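Local coordinates for protein transcriptional regulator kdgR (Escherichia coli, PDB 1YSP) that represses transcription of the genes for 2-keto-3-deoxygluconate transport and catabolism, seen here as its C-terminal IclR-type domain without the DNA-binding part, at residues Met13-Ile24 / Val35-Met43. Residues are numbered along the deposited sequence; the frame is centred on the assembly and turned at random.
Sequences MRELSRLTKETI and VYIHKIDSM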
# COMPACT_ATOMS: atom_id res chain seq x y z
N MET A 13 10.58 -2.24 -8.82
CA MET A 13 9.83 -0.97 -9.04
C MET A 13 10.17 -0.35 -10.40
O MET A 13 9.31 0.15 -11.12
CB MET A 13 10.11 -0.00 -7.91
CG MET A 13 9.46 -0.44 -6.54
SD MET A 13 10.10 0.52 -5.15
CE MET A 13 9.35 2.13 -5.40
N ARG A 14 11.46 -0.39 -10.74
CA ARG A 14 11.86 0.08 -12.08
C ARG A 14 11.21 -0.77 -13.17
O ARG A 14 10.71 -0.22 -14.17
CB ARG A 14 13.40 0.19 -12.22
CG ARG A 14 14.00 1.31 -11.35
CD ARG A 14 15.54 1.14 -11.11
NE ARG A 14 16.04 2.30 -10.39
CZ ARG A 14 16.48 3.42 -10.93
NH1 ARG A 14 16.57 3.55 -12.24
NH2 ARG A 14 16.84 4.41 -10.16
N GLU A 15 11.11 -2.09 -12.94
CA GLU A 15 10.36 -2.99 -13.81
C GLU A 15 8.82 -2.65 -13.96
O GLU A 15 8.26 -2.63 -15.07
CB GLU A 15 10.61 -4.44 -13.42
CG GLU A 15 9.89 -5.48 -14.28
CD GLU A 15 10.55 -5.76 -15.64
OE1 GLU A 15 11.35 -4.96 -16.17
OE2 GLU A 15 10.25 -6.83 -16.18
N LEU A 16 8.16 -2.38 -12.85
CA LEU A 16 6.76 -1.93 -12.92
C LEU A 16 6.63 -0.60 -13.66
O LEU A 16 5.68 -0.41 -14.40
CB LEU A 16 6.20 -1.76 -11.50
CG LEU A 16 5.90 -3.06 -10.75
CD1 LEU A 16 5.80 -2.76 -9.20
CD2 LEU A 16 4.61 -3.76 -11.31
N SER A 17 7.55 0.32 -13.44
CA SER A 17 7.52 1.62 -14.11
C SER A 17 7.66 1.40 -15.62
O SER A 17 6.87 1.93 -16.42
CB SER A 17 8.58 2.55 -13.58
OG SER A 17 8.80 3.68 -14.41
N ARG A 18 8.65 0.58 -16.01
CA ARG A 18 8.81 0.14 -17.40
C ARG A 18 7.53 -0.46 -17.98
O ARG A 18 7.15 -0.13 -19.11
CB ARG A 18 9.95 -0.92 -17.50
CG ARG A 18 10.35 -1.26 -18.93
CD ARG A 18 11.41 -2.39 -18.94
NE ARG A 18 10.83 -3.68 -18.62
CZ ARG A 18 10.12 -4.44 -19.46
NH1 ARG A 18 9.87 -4.02 -20.69
NH2 ARG A 18 9.66 -5.61 -19.07
N LEU A 19 6.90 -1.38 -17.25
CA LEU A 19 5.71 -2.06 -17.79
C LEU A 19 4.45 -1.15 -17.80
O LEU A 19 3.56 -1.35 -18.64
CB LEU A 19 5.41 -3.35 -17.04
CG LEU A 19 6.43 -4.52 -17.02
CD1 LEU A 19 6.14 -5.45 -15.81
CD2 LEU A 19 6.44 -5.30 -18.25
N THR A 20 4.37 -0.19 -16.89
CA THR A 20 3.07 0.49 -16.68
C THR A 20 3.10 1.98 -16.89
O THR A 20 2.04 2.60 -17.03
CB THR A 20 2.49 0.24 -15.22
OG1 THR A 20 3.30 0.91 -14.27
CG2 THR A 20 2.38 -1.21 -14.89
N LYS A 21 4.30 2.57 -16.84
CA LYS A 21 4.54 4.02 -16.84
C LYS A 21 3.90 4.78 -15.66
O LYS A 21 3.78 6.00 -15.71
CB LYS A 21 4.09 4.67 -18.16
CG LYS A 21 4.58 3.97 -19.40
CD LYS A 21 5.89 4.53 -19.87
CE LYS A 21 5.83 4.75 -21.39
NZ LYS A 21 6.99 4.17 -22.07
N GLU A 22 3.51 4.04 -14.62
CA GLU A 22 2.81 4.64 -13.48
C GLU A 22 3.84 5.02 -12.40
O GLU A 22 5.01 4.59 -12.50
CB GLU A 22 1.82 3.62 -12.90
CG GLU A 22 0.65 3.16 -13.84
CD GLU A 22 -0.44 4.23 -14.09
OE1 GLU A 22 -0.30 5.35 -13.60
OE2 GLU A 22 -1.42 3.92 -14.81
N THR A 23 3.40 5.79 -11.39
CA THR A 23 4.21 6.14 -10.23
C THR A 23 4.19 4.91 -9.31
O THR A 23 3.11 4.40 -8.97
CB THR A 23 3.64 7.37 -9.40
OG1 THR A 23 3.40 8.50 -10.25
CG2 THR A 23 4.63 7.82 -8.32
N ILE A 24 5.37 4.48 -8.88
CA ILE A 24 5.51 3.32 -7.97
C ILE A 24 6.14 3.76 -6.64
O ILE A 24 7.13 4.50 -6.63
CB ILE A 24 6.45 2.24 -8.60
CG1 ILE A 24 6.32 2.18 -10.13
CG2 ILE A 24 6.36 0.89 -7.87
CD1 ILE A 24 5.00 1.71 -10.66
N VAL A 35 5.51 5.70 5.95
CA VAL A 35 6.60 6.53 5.46
C VAL A 35 7.01 6.01 4.08
O VAL A 35 7.22 4.84 3.94
CB VAL A 35 7.86 6.50 6.44
CG1 VAL A 35 8.26 5.06 6.79
CG2 VAL A 35 9.04 7.23 5.80
N TYR A 36 7.11 6.86 3.07
CA TYR A 36 7.61 6.37 1.77
C TYR A 36 9.12 6.19 1.84
O TYR A 36 9.83 7.15 2.05
CB TYR A 36 7.19 7.29 0.62
CG TYR A 36 5.70 7.27 0.36
CD1 TYR A 36 5.02 6.07 0.18
CD2 TYR A 36 4.98 8.45 0.26
CE1 TYR A 36 3.66 6.05 -0.05
CE2 TYR A 36 3.59 8.43 0.02
CZ TYR A 36 2.95 7.23 -0.13
OH TYR A 36 1.58 7.17 -0.35
N ILE A 37 9.59 4.96 1.70
CA ILE A 37 11.03 4.67 1.73
C ILE A 37 11.71 4.58 0.33
O ILE A 37 12.93 4.82 0.23
CB ILE A 37 11.36 3.44 2.63
CG1 ILE A 37 10.61 2.18 2.15
CG2 ILE A 37 10.98 3.77 4.10
CD1 ILE A 37 10.99 0.88 2.87
N HIS A 38 10.93 4.27 -0.73
CA HIS A 38 11.44 4.36 -2.12
C HIS A 38 10.35 4.85 -3.07
O HIS A 38 9.17 4.73 -2.77
CB HIS A 38 12.02 3.03 -2.60
CG HIS A 38 12.98 3.15 -3.77
ND1 HIS A 38 13.87 4.20 -3.90
CD2 HIS A 38 13.21 2.33 -4.82
CE1 HIS A 38 14.59 4.02 -4.99
NE2 HIS A 38 14.21 2.90 -5.57
N LYS A 39 10.74 5.44 -4.20
CA LYS A 39 9.77 5.86 -5.22
C LYS A 39 10.42 5.77 -6.59
O LYS A 39 11.64 6.05 -6.71
CB LYS A 39 9.36 7.33 -4.95
CG LYS A 39 8.12 7.77 -5.65
CD LYS A 39 7.85 9.32 -5.54
CE LYS A 39 6.69 9.74 -6.45
NZ LYS A 39 6.55 11.21 -6.56
N ILE A 40 9.65 5.36 -7.59
CA ILE A 40 10.03 5.51 -9.00
C ILE A 40 8.91 6.32 -9.67
O ILE A 40 7.75 5.87 -9.73
CB ILE A 40 10.22 4.17 -9.73
CG1 ILE A 40 11.22 3.26 -8.99
CG2 ILE A 40 10.56 4.40 -11.23
CD1 ILE A 40 12.65 3.74 -8.95
N ASP A 41 9.27 7.50 -10.17
CA ASP A 41 8.28 8.49 -10.64
C ASP A 41 7.68 8.21 -12.00
O ASP A 41 8.33 7.61 -12.86
CB ASP A 41 8.89 9.89 -10.66
CG ASP A 41 8.45 10.74 -9.48
OD1 ASP A 41 9.27 10.92 -8.56
OD2 ASP A 41 7.28 11.21 -9.48
N SER A 42 6.45 8.68 -12.18
CA SER A 42 5.76 8.62 -13.46
C SER A 42 6.58 9.41 -14.50
O SER A 42 7.04 8.84 -15.49
CB SER A 42 4.35 9.20 -13.32
OG SER A 42 3.47 8.70 -14.31
N MET A 43 6.76 10.70 -14.25
CA MET A 43 7.73 11.52 -15.00
C MET A 43 8.31 12.63 -14.11
O MET A 43 9.10 12.36 -13.19
CB MET A 43 7.17 12.09 -16.32
CG MET A 43 5.68 12.45 -16.34
SD MET A 43 4.66 11.00 -16.75
CE MET A 43 3.08 11.75 -17.21
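Met13 crosses His38 at a slant: SD comes to the edge of the imidazole, 3.6 Å from His38 CD2, and the bend at chi3 (72°) carries CE round to the backbone of His38 and Lys39. Its CB meets Ile40 CG1. One residue on, Arg14 crosses Ile40 at about a right angle, CG at 3.7 Å from Ile40 CD1; its NE makes a salt bridge and His38 NE2 a hydrogen bond to Asp10 OD1 of the same helix, which ties helix to strand. Ser17 CB closes over the other branch, Ile40 CG2, at 3.6 Å. The helix ends in an ST turn, Glu22 N bonding to Thr20 OG1, and Lys21 O accepts a hydrogen bond from Ser42 OG, 3.1 Å, in the carbonyl plane. Thr23 presses CG2 tightly on Lys39 CE (3.4 Å), beside the Lys39-Asp41 salt bridge. Ile24 and Ile40 form an antiparallel hydrogen-bonded pair, Ile24 N to Ile40 O nearly straight (179°) and Ile40 N to Ile24 O 2.8 Å. Here strand 24-30 begins, antiparallel to strand 33-40; helix 13-20 runs roughly parallel to strand 35-40 (26°, axes 8.7 Å apart), while Leu16 turns to helix 151-172 and Met13 reaches Leu140 of strand 136-142.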